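PDB 6KA5: beta-lactamase from Klebsiella pneumoniae, which probably hydrolyses the amide bond of beta-lactam antibiotics to give substituted beta-amino acids, as a serine enzyme of class C, and so confers antibiotic resistance. Local coordinates for residues 121-126 with 142-147; 156-161 with 226-231. One frame throughout, in Å; residues are numbered along the deposited sequence.

Contact 1: residues 121-126 with 142-147; sequences SGLQLF and KAWKPA. With 1S7 ((2R)-2-{(1S)-1-methoxy-2-oxo-1-[(thiophen-2-ylacetyl)amino]ethyl}-5-methylidene-5,6-dihydro-2H-1,3-thiazine-4-carboxylic acid), chain B.
Trp144 lays its indole against Leu123 just where helix 134-143 gives way to loop; it is the first residue to leave helical backbone angles. This is the helical part of the class C beta-lactamase fold, at the edge of the loop that runs from helix 113-117 toward the active site. With CG anti to the backbone N (chi1 168°), the indole swings out to the 121-126 loop. Leu123 meets one face mainly through its CD2 methyl: CD2 sits 3.6 Å from the centroid of the five-membered ring of Trp144 and 13° off its normal, a CH-pi contact with CE2 of Trp144 the nearest ring atom. The six-membered end of the indole reaches past Leu123 to the backbone. There Trp144 CZ2 lies 3.7 Å from Gly122 C, and the Ser121 carbonyl O comes to the ring edge in its plane, 3.5 Å from Trp144 CH2. Phe108 also stacks with this ring, and the Trp144 carbonyl O accepts a bond from Ser107 OG.

Pro146 follows, its N resting on the indole face opposite Leu123. Its CB is 3.8 Å from Ser121 O, and the Gly122 backbone runs close beside it, with the CA atoms of Gly122 and Pro146 5.3 Å apart. Within the loop, Ser121 OG accepts from Leu123 N, closing an ST turn with an almost straight bond of 169° that helps fix the turn presenting Leu123 to the indole. At Ala147 a water takes over the bridging: it accepts from Ala147 N at 3.0 Å and donates to Gly122 O at 2.8 Å.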
ATOM      1  N   SER A 121      14.605  -9.562  -0.359  1.00  5.93           N
ATOM      2  CA  SER A 121      14.981 -10.859  -0.935  1.00  4.65           C
ATOM      3  C   SER A 121      15.918 -10.716  -2.116  1.00  7.08           C
ATOM      4  O   SER A 121      16.715 -11.620  -2.358  1.00  9.77           O
ATOM      5  CB  SER A 121      13.755 -11.649  -1.393  1.00  6.36           C
ATOM      6  OG  SER A 121      13.145 -11.071  -2.554  1.00  6.98           O
ATOM      7  N   GLY A 122      15.842  -9.603  -2.845  1.00  7.38           N
ATOM      8  CA  GLY A 122      16.563  -9.462  -4.101  1.00  8.40           C
ATOM      9  C   GLY A 122      15.737  -9.734  -5.342  1.00  8.78           C
ATOM     10  O   GLY A 122      16.245  -9.540  -6.462  1.00 10.93           O
ATOM     11  N   LEU A 123      14.497 -10.177  -5.189  1.00  5.86           N
ATOM     12  CA  LEU A 123      13.615 -10.319  -6.347  1.00  5.28           C
ATOM     13  C   LEU A 123      13.383  -8.969  -7.011  1.00  6.38           C
ATOM     14  O   LEU A 123      13.360  -7.918  -6.358  1.00  7.15           O
ATOM     15  CB  LEU A 123      12.271 -10.932  -5.923  1.00  6.33           C
ATOM     16  CG  LEU A 123      12.289 -12.423  -5.622  1.00  6.36           C
ATOM     17  CD1 LEU A 123      11.039 -12.813  -4.799  1.00  7.69           C
ATOM     18  CD2 LEU A 123      12.322 -13.226  -6.936  1.00  7.52           C
ATOM     19  N   GLN A 124      13.199  -9.005  -8.330  1.00  7.79           N
ATOM     20  CA  GLN A 124      13.121  -7.779  -9.113  1.00  8.29           C
ATOM     21  C   GLN A 124      11.767  -7.099  -8.930  1.00  9.38           C
ATOM     22  O   GLN A 124      10.832  -7.637  -8.334  1.00  6.84           O
ATOM     23  CB  GLN A 124      13.367  -8.072 -10.601  1.00  7.93           C
ATOM     24  CG  GLN A 124      12.280  -8.973 -11.229  1.00  7.58           C
ATOM     25  CD  GLN A 124      12.451  -9.170 -12.723  1.00 14.70           C
ATOM     26  OE1 GLN A 124      12.471  -8.208 -13.486  1.00 16.56           O
ATOM     27  NE2 GLN A 124      12.533 -10.418 -13.145  1.00 20.93           N
ATOM     28  N   LEU A 125      11.662  -5.893  -9.478  1.00  7.16           N
ATOM     29  CA  LEU A 125      10.451  -5.094  -9.307  1.00  6.38           C
ATOM     30  C   LEU A 125       9.224  -5.751  -9.924  1.00  7.06           C
ATOM     31  O   LEU A 125       8.183  -5.874  -9.266  1.00  7.12           O
ATOM     32  CB  LEU A 125      10.677  -3.703  -9.898  1.00  9.28           C
ATOM     33  CG  LEU A 125       9.489  -2.747  -9.882  1.00  6.76           C
ATOM     34  CD1 LEU A 125       8.908  -2.578  -8.445  1.00  7.32           C
ATOM     35  CD2 LEU A 125       9.964  -1.408 -10.405  1.00 10.26           C
ATOM     36  N   PHE A 126       9.306  -6.131 -11.199  1.00  8.19           N
ATOM     37  CA  PHE A 126       8.152  -6.578 -11.970  1.00  7.81           C
ATOM     38  C   PHE A 126       8.185  -8.074 -12.240  1.00  9.16           C
ATOM     39  O   PHE A 126       9.244  -8.650 -12.507  1.00  9.81           O
ATOM     40  CB  PHE A 126       8.076  -5.841 -13.309  1.00  7.71           C
ATOM     41  CG  PHE A 126       7.810  -4.365 -13.178  1.00 10.27           C
ATOM     42  CD1 PHE A 126       6.621  -3.911 -12.634  1.00 11.07           C
ATOM     43  CD2 PHE A 126       8.744  -3.438 -13.591  1.00 11.35           C
ATOM     44  CE1 PHE A 126       6.365  -2.553 -12.509  1.00 12.62           C
ATOM     45  CE2 PHE A 126       8.499  -2.077 -13.475  1.00 11.06           C
ATOM     46  CZ  PHE A 126       7.309  -1.633 -12.925  1.00 14.59           C
ATOM     47  N   LYS A 142      12.166 -21.414  -8.967  1.00 13.54           N
ATOM     48  CA  LYS A 142      13.140 -22.472  -8.681  1.00 13.10           C
ATOM     49  C   LYS A 142      14.478 -22.216  -9.349  1.00 16.85           C
ATOM     50  O   LYS A 142      15.500 -22.736  -8.884  1.00 21.99           O
ATOM     51  CB  LYS A 142      12.617 -23.837  -9.139  1.00 16.84           C
ATOM     52  CG  LYS A 142      11.421 -24.358  -8.342  1.00 20.91           C
ATOM     53  CD  LYS A 142      10.741 -25.526  -9.047  1.00 26.59           C
ATOM     54  CE  LYS A 142      11.311 -26.856  -8.608  1.00 31.83           C
ATOM     55  NZ  LYS A 142      12.766 -26.990  -8.888  1.00 37.92           N
ATOM     56  N   ALA A 143      14.493 -21.450 -10.429  1.00 12.54           N
ATOM     57  CA  ALA A 143      15.713 -21.144 -11.162  1.00 13.56           C
ATOM     58  C   ALA A 143      16.346 -19.821 -10.743  1.00 14.88           C
ATOM     59  O   ALA A 143      17.484 -19.536 -11.133  1.00 16.77           O
ATOM     60  CB  ALA A 143      15.419 -21.110 -12.666  1.00 17.35           C
ATOM     61  N   TRP A 144      15.648 -19.029  -9.936  1.00 14.41           N
ATOM     62  CA  TRP A 144      16.103 -17.684  -9.614  1.00 12.01           C
ATOM     63  C   TRP A 144      17.257 -17.701  -8.612  1.00 10.92           C
ATOM     64  O   TRP A 144      17.296 -18.525  -7.694  1.00 14.05           O
ATOM     65  CB  TRP A 144      14.923 -16.888  -9.052  1.00 11.28           C
ATOM     66  CG  TRP A 144      15.281 -15.583  -8.416  1.00 14.36           C
ATOM     67  CD1 TRP A 144      15.484 -14.385  -9.042  1.00 16.47           C
ATOM     68  CD2 TRP A 144      15.475 -15.350  -7.019  1.00 11.96           C
ATOM     69  NE1 TRP A 144      15.815 -13.421  -8.113  1.00 14.76           N
ATOM     70  CE2 TRP A 144      15.809 -13.990  -6.864  1.00 14.95           C
ATOM     71  CE3 TRP A 144      15.428 -16.169  -5.887  1.00 11.74           C
ATOM     72  CZ2 TRP A 144      16.062 -13.417  -5.607  1.00 10.23           C
ATOM     73  CZ3 TRP A 144      15.681 -15.598  -4.636  1.00 13.12           C
ATOM     74  CH2 TRP A 144      15.988 -14.238  -4.516  1.00  9.53           C
ATOM     75  N   LYS A 145      18.198 -16.763  -8.789  1.00 12.26           N
ATOM     76  CA  LYS A 145      19.266 -16.559  -7.804  1.00 12.72           C
ATOM     77  C   LYS A 145      19.440 -15.051  -7.651  1.00 10.42           C
ATOM     78  O   LYS A 145      19.520 -14.342  -8.662  1.00 14.62           O
ATOM     79  CB  LYS A 145      20.589 -17.198  -8.237  1.00 18.43           C
ATOM     80  CG  LYS A 145      20.501 -18.704  -8.504  1.00 26.86           C
ATOM     81  CD  LYS A 145      21.878 -19.347  -8.540  1.00 34.25           C
ATOM     82  CE  LYS A 145      22.810 -18.602  -9.474  1.00 32.38           C
ATOM     83  NZ  LYS A 145      24.170 -19.237  -9.561  1.00 32.33           N
ATOM     84  N   PRO A 146      19.510 -14.534  -6.427  1.00  9.85           N
ATOM     85  CA  PRO A 146      19.718 -13.092  -6.253  1.00 13.30           C
ATOM     86  C   PRO A 146      21.160 -12.693  -6.554  1.00 13.26           C
ATOM     87  O   PRO A 146      22.097 -13.495  -6.464  1.00 14.13           O
ATOM     88  CB  PRO A 146      19.370 -12.868  -4.779  1.00 11.25           C
ATOM     89  CG  PRO A 146      19.757 -14.183  -4.126  1.00 15.40           C
ATOM     90  CD  PRO A 146      19.354 -15.230  -5.134  1.00 10.87           C
ATOM     91  N   ALA A 147      21.332 -11.414  -6.903  1.00 11.67           N
ATOM     92  CA  ALA A 147      22.670 -10.905  -7.172  1.00 11.74           C
ATOM     93  C   ALA A 147      23.483 -10.725  -5.895  1.00 12.54           C
ATOM     94  O   ALA A 147      24.716 -10.811  -5.933  1.00 18.31           O
ATOM     95  CB  ALA A 147      22.591  -9.573  -7.923  1.00 16.05           C
TER
HETATM   96  C   1S7 B 401       5.053  -1.483  -9.361  1.00 20.83           C
HETATM   97  N   1S7 B 401       2.826   0.046  -9.576  1.00 12.52           N
HETATM   98  O   1S7 B 401       4.443  -0.903  -8.210  1.00 19.67           O
HETATM   99  S   1S7 B 401       2.062  -3.242 -11.476  1.00 31.48           S
HETATM  100  C1  1S7 B 401       3.707   0.242  -8.410  1.00 14.77           C
HETATM  101  O1  1S7 B 401       1.297  -1.250  -8.447  1.00 17.11           O
HETATM  102  S1  1S7 B 401       5.998   1.611  -7.819  1.00 27.44           S
HETATM  103  C2  1S7 B 401       1.611  -0.774  -9.478  1.00 16.15           C
HETATM  104  N2  1S7 B 401       4.794   1.583 -10.160  1.00 23.13           N
HETATM  105  C3  1S7 B 401       0.726  -0.958 -10.719  1.00 17.80           C
HETATM  106  C4  1S7 B 401       1.520  -1.821 -11.762  1.00 21.03           C
HETATM  107  O4  1S7 B 401       2.149   1.475  -7.171  1.00 12.76           O
HETATM  108  C5  1S7 B 401       1.911  -1.461 -13.127  1.00 25.75           C
HETATM  109  O5  1S7 B 401       5.742   1.608 -12.940  1.00 32.63           O
HETATM  110  C6  1S7 B 401       2.717  -2.698 -13.763  1.00 28.46           C
HETATM  111  O6  1S7 B 401       6.696   3.607 -12.729  1.00 41.01           O
HETATM  112  C7  1S7 B 401       2.794  -3.744 -12.769  1.00 24.62           C
HETATM  113  C8  1S7 B 401       4.562   1.558  -8.719  1.00 17.78           C
HETATM  114  C9  1S7 B 401       6.709   3.104  -8.127  1.00 30.97           C
HETATM  115  C10 1S7 B 401       7.041   3.340  -9.629  1.00 31.07           C
HETATM  116  C11 1S7 B 401       7.878   4.302 -10.040  1.00 35.60           C
HETATM  117  C13 1S7 B 401       5.984   2.461 -10.716  1.00 28.26           C
HETATM  118  C14 1S7 B 401       2.923   0.551  -7.147  1.00 13.95           C
HETATM  119  C15 1S7 B 401       6.154   2.559 -12.215  1.00 32.47           C
HETATM  120  O   HOH W   1      19.065  -9.471  -6.716  1.00 17.34           O

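Contact 2: residues 156-161 with 226-231; sequences YSNIGT and EAYGIK. With 1S7 ((2R)-2-{(1S)-1-methoxy-2-oxo-1-[(thiophen-2-ylacetyl)amino]ethyl}-5-methylidene-5,6-dihydro-2H-1,3-thiazine-4-carboxylic acid), chain B.
Ala227 CB butts against the amide of Asn158, 3.9 Å from its CG, in a van der Waals contact that joins helix 224-228 to the start of helix 158-171; the same two residues are closest in backbone. One turn on, the methyl of Thr161 is directed at the other helix: CG2 is anti to the backbone N (chi1 of OG1 -54°) and lies 3.8 Å from Glu226 O.

No direct hydrogen bond crosses; the polar link is a water lying 2.8 Å from Asn158 OD1 and within bonding distance of Ala227 O. Asn158 OD1 also accepts from Lys74 NZ, while Tyr156 OH is bonded to both Lys74 and Lys321. Tyr156, Ser157 and Asn158 form what is probably the YxN motif of class C enzymes, beside the SxxK pattern of Ser71 and Lys74. The helix start is capped by Ser157, whose OG accepts from Gly160 N in an almost straight N-H...O bond (177°) and weakly from Ile159 N. Its carbonyl O takes two donors, Thr161 N and Thr161 OG1, the latter at 2.8 Å.

The ligand 1S7 lies against both helices. Asn158 ND2 comes within 3.6 Å of its atoms C and S, and Tyr228 CD2 is likewise 3.6 Å from that thiophene sulfur. Tyr228 CB approaches the amide oxygen O1 of 1S7 to 3.3 Å.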
ATOM      1  N   TYR A 156      12.674  -2.933  -4.101  1.00  4.47           N
ATOM      2  CA  TYR A 156      11.217  -2.975  -4.041  1.00  5.61           C
ATOM      3  C   TYR A 156      10.708  -3.964  -5.072  1.00  5.13           C
ATOM      4  O   TYR A 156      11.134  -3.931  -6.236  1.00  6.34           O
ATOM      5  CB  TYR A 156      10.682  -1.571  -4.312  1.00  6.23           C
ATOM      6  CG  TYR A 156       9.216  -1.347  -4.098  1.00  7.04           C
ATOM      7  CD1 TYR A 156       8.298  -1.688  -5.076  1.00 12.18           C
ATOM      8  CD2 TYR A 156       8.749  -0.730  -2.959  1.00  8.63           C
ATOM      9  CE1 TYR A 156       6.968  -1.426  -4.925  1.00 14.35           C
ATOM     10  CE2 TYR A 156       7.385  -0.476  -2.795  1.00  9.34           C
ATOM     11  CZ  TYR A 156       6.514  -0.821  -3.784  1.00  8.02           C
ATOM     12  OH  TYR A 156       5.154  -0.579  -3.667  1.00  9.88           O
ATOM     13  N   SER A 157       9.814  -4.866  -4.649  1.00  4.97           N
ATOM     14  CA  SER A 157       9.450  -6.002  -5.502  1.00  4.73           C
ATOM     15  C   SER A 157       7.968  -6.348  -5.438  1.00  6.25           C
ATOM     16  O   SER A 157       7.449  -6.676  -4.362  1.00  6.71           O
ATOM     17  CB  SER A 157      10.278  -7.238  -5.113  1.00  5.87           C
ATOM     18  OG  SER A 157       9.936  -8.328  -5.966  1.00  6.05           O
ATOM     19  N   ASN A 158       7.309  -6.392  -6.609  1.00  6.43           N
ATOM     20  CA  ASN A 158       5.959  -6.964  -6.661  1.00  5.84           C
ATOM     21  C   ASN A 158       5.980  -8.466  -6.465  1.00  7.02           C
ATOM     22  O   ASN A 158       4.992  -9.036  -5.991  1.00  8.43           O
ATOM     23  CB  ASN A 158       5.274  -6.708  -8.006  1.00  6.66           C
ATOM     24  CG  ASN A 158       4.850  -5.303  -8.187  1.00 10.93           C
ATOM     25  OD1 ASN A 158       4.869  -4.495  -7.258  1.00 11.55           O
ATOM     26  ND2 ASN A 158       4.455  -4.991  -9.414  1.00 13.06           N
ATOM     27  N   ILE A 159       7.061  -9.132  -6.885  1.00  6.10           N
ATOM     28  CA  ILE A 159       7.110 -10.587  -6.795  1.00  5.95           C
ATOM     29  C   ILE A 159       7.255 -11.009  -5.341  1.00  5.83           C
ATOM     30  O   ILE A 159       6.562 -11.915  -4.869  1.00  7.40           O
ATOM     31  CB  ILE A 159       8.267 -11.156  -7.639  1.00  7.12           C
ATOM     32  CG1 ILE A 159       8.242 -10.619  -9.066  1.00  7.84           C
ATOM     33  CG2 ILE A 159       8.196 -12.700  -7.648  1.00  7.61           C
ATOM     34  CD1 ILE A 159       9.487 -10.998  -9.885  1.00  9.16           C
ATOM     35  N   GLY A 160       8.144 -10.345  -4.603  1.00  6.43           N
ATOM     36  CA  GLY A 160       8.249 -10.618  -3.180  1.00  6.78           C
ATOM     37  C   GLY A 160       6.945 -10.384  -2.436  1.00  6.33           C
ATOM     38  O   GLY A 160       6.559 -11.181  -1.571  1.00  6.67           O
ATOM     39  N   THR A 161       6.268  -9.267  -2.740  1.00  6.33           N
ATOM     40  CA  THR A 161       4.976  -8.983  -2.121  1.00  6.34           C
ATOM     41  C   THR A 161       3.982 -10.084  -2.433  1.00  7.68           C
ATOM     42  O   THR A 161       3.217 -10.516  -1.554  1.00  6.46           O
ATOM     43  CB  THR A 161       4.453  -7.638  -2.619  1.00  8.08           C
ATOM     44  OG1 THR A 161       5.461  -6.647  -2.388  1.00  7.99           O
ATOM     45  CG2 THR A 161       3.179  -7.266  -1.853  1.00 10.74           C
ATOM     46  N   GLU A 226      -2.210  -9.407  -4.692  1.00  7.67           N
ATOM     47  CA  GLU A 226      -1.352  -9.133  -3.545  1.00  8.74           C
ATOM     48  C   GLU A 226      -0.647  -7.792  -3.704  1.00  9.33           C
ATOM     49  O   GLU A 226      -0.473  -7.046  -2.727  1.00 11.35           O
ATOM     50  CB  GLU A 226      -0.314 -10.256  -3.412  1.00 10.82           C
ATOM     51  CG  GLU A 226      -0.806 -11.648  -2.926  1.00 11.27           C
ATOM     52  CD  GLU A 226      -1.451 -12.530  -3.993  1.00 13.97           C
ATOM     53  OE1 GLU A 226      -1.792 -12.061  -5.108  1.00 12.64           O
ATOM     54  OE2 GLU A 226      -1.652 -13.750  -3.690  1.00 19.13           O
ATOM     55  N   ALA A 227      -0.171  -7.504  -4.916  1.00  8.92           N
ATOM     56  CA  ALA A 227       0.690  -6.347  -5.135  1.00  7.88           C
ATOM     57  C   ALA A 227      -0.054  -5.088  -5.539  1.00  7.94           C
ATOM     58  O   ALA A 227       0.370  -3.999  -5.144  1.00 10.36           O
ATOM     59  CB  ALA A 227       1.758  -6.680  -6.190  1.00  9.98           C
ATOM     60  N   TYR A 228      -1.157  -5.188  -6.314  1.00  7.90           N
ATOM     61  CA  TYR A 228      -1.771  -3.977  -6.854  1.00  6.55           C
ATOM     62  C   TYR A 228      -3.279  -4.113  -7.077  1.00  8.89           C
ATOM     63  O   TYR A 228      -3.833  -3.374  -7.894  1.00 11.10           O
ATOM     64  CB  TYR A 228      -1.073  -3.583  -8.213  1.00  7.01           C
ATOM     65  CG  TYR A 228      -1.009  -4.696  -9.261  1.00  8.57           C
ATOM     66  CD1 TYR A 228      -2.084  -4.955 -10.098  1.00 10.57           C
ATOM     67  CD2 TYR A 228       0.130  -5.482  -9.400  1.00 10.38           C
ATOM     68  CE1 TYR A 228      -2.022  -5.986 -11.059  1.00 12.53           C
ATOM     69  CE2 TYR A 228       0.201  -6.494 -10.360  1.00 11.05           C
ATOM     70  CZ  TYR A 228      -0.886  -6.745 -11.167  1.00 12.52           C
ATOM     71  OH  TYR A 228      -0.811  -7.757 -12.104  1.00 13.05           O
ATOM     72  N   GLY A 229      -3.961  -5.030  -6.388  1.00  6.10           N
ATOM     73  CA  GLY A 229      -5.344  -5.325  -6.755  1.00  9.44           C
ATOM     74  C   GLY A 229      -6.481  -4.538  -6.109  1.00  9.36           C
ATOM     75  O   GLY A 229      -7.634  -4.705  -6.533  1.00  8.21           O
ATOM     76  N   ILE A 230      -6.220  -3.682  -5.125  1.00  8.16           N
ATOM     77  CA  ILE A 230      -7.310  -3.089  -4.335  1.00  7.38           C
ATOM     78  C   ILE A 230      -7.953  -1.911  -5.062  1.00  7.53           C
ATOM     79  O   ILE A 230      -7.261  -1.025  -5.604  1.00  5.65           O
ATOM     80  CB  ILE A 230      -6.799  -2.668  -2.950  1.00  7.18           C
ATOM     81  CG1 ILE A 230      -6.380  -3.891  -2.137  1.00  9.63           C
ATOM     82  CG2 ILE A 230      -7.857  -1.851  -2.204  1.00 11.08           C
ATOM     83  CD1 ILE A 230      -7.565  -4.696  -1.603  1.00 11.79           C
ATOM     84  N   LYS A 231      -9.296  -1.890  -5.069  1.00  6.59           N
ATOM     85  CA  LYS A 231     -10.100  -0.733  -5.471  1.00  5.62           C
ATOM     86  C   LYS A 231     -10.914  -0.322  -4.259  1.00  8.08           C
ATOM     87  O   LYS A 231     -11.485  -1.185  -3.592  1.00  7.92           O
ATOM     88  CB  LYS A 231     -11.033  -1.072  -6.659  1.00  7.71           C
ATOM     89  CG  LYS A 231     -10.302  -1.477  -7.965  1.00 10.07           C
ATOM     90  CD  LYS A 231     -10.139  -3.041  -8.071  1.00  9.55           C
ATOM     91  CE  LYS A 231      -9.024  -3.397  -9.018  1.00 21.00           C
ATOM     92  NZ  LYS A 231      -8.876  -4.847  -9.020  1.00 13.26           N
TER
HETATM   93  C   1S7 B 401       5.053  -1.483  -9.361  1.00 20.83           C
HETATM   94  N   1S7 B 401       2.826   0.046  -9.576  1.00 12.52           N
HETATM   95  O   1S7 B 401       4.443  -0.903  -8.210  1.00 19.67           O
HETATM   96  S   1S7 B 401       2.062  -3.242 -11.476  1.00 31.48           S
HETATM   97  C1  1S7 B 401       3.707   0.242  -8.410  1.00 14.77           C
HETATM   98  O1  1S7 B 401       1.297  -1.250  -8.447  1.00 17.11           O
HETATM   99  S1  1S7 B 401       5.998   1.611  -7.819  1.00 27.44           S
HETATM  100  C2  1S7 B 401       1.611  -0.774  -9.478  1.00 16.15           C
HETATM  101  N2  1S7 B 401       4.794   1.583 -10.160  1.00 23.13           N
HETATM  102  C3  1S7 B 401       0.726  -0.958 -10.719  1.00 17.80           C
HETATM  103  C4  1S7 B 401       1.520  -1.821 -11.762  1.00 21.03           C
HETATM  104  O4  1S7 B 401       2.149   1.475  -7.171  1.00 12.76           O
HETATM  105  C5  1S7 B 401       1.911  -1.461 -13.127  1.00 25.75           C
HETATM  106  O5  1S7 B 401       5.742   1.608 -12.940  1.00 32.63           O
HETATM  107  C6  1S7 B 401       2.717  -2.698 -13.763  1.00 28.46           C
HETATM  108  O6  1S7 B 401       6.696   3.607 -12.729  1.00 41.01           O
HETATM  109  C7  1S7 B 401       2.794  -3.744 -12.769  1.00 24.62           C
HETATM  110  C8  1S7 B 401       4.562   1.558  -8.719  1.00 17.78           C
HETATM  111  C9  1S7 B 401       6.709   3.104  -8.127  1.00 30.97           C
HETATM  112  C10 1S7 B 401       7.041   3.340  -9.629  1.00 31.07           C
HETATM  113  C11 1S7 B 401       7.878   4.302 -10.040  1.00 35.60           C
HETATM  114  C13 1S7 B 401       5.984   2.461 -10.716  1.00 28.26           C
HETATM  115  C14 1S7 B 401       2.923   0.551  -7.147  1.00 13.95           C
HETATM  116  C15 1S7 B 401       6.154   2.559 -12.215  1.00 32.47           C
HETATM  117  O   HOH W   2       2.508  -3.103  -6.725  1.00 18.11           O

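How the contacts relate
Contact 1 closes before contact 2 opens along the chain, and their centres lie 15 Å apart, contact 1 toward the periphery and contact 2 near the middle of the molecule. They meet where the 121-126 loop runs along the start of helix 158-171: Ser157 OG is 2.6 Å from Gln124 O and Leu125 O is 2.8 Å from Asn158 N, both probable hydrogen bonds. The loop therefore links the end of helix 134-143 to the residues of the probable YxN motif. It reaches 1S7 at its Phe126 end, well away from the Leu123-Trp144 pair, whereas contact 2 lies directly beside the ligand with Asn158 and Tyr228.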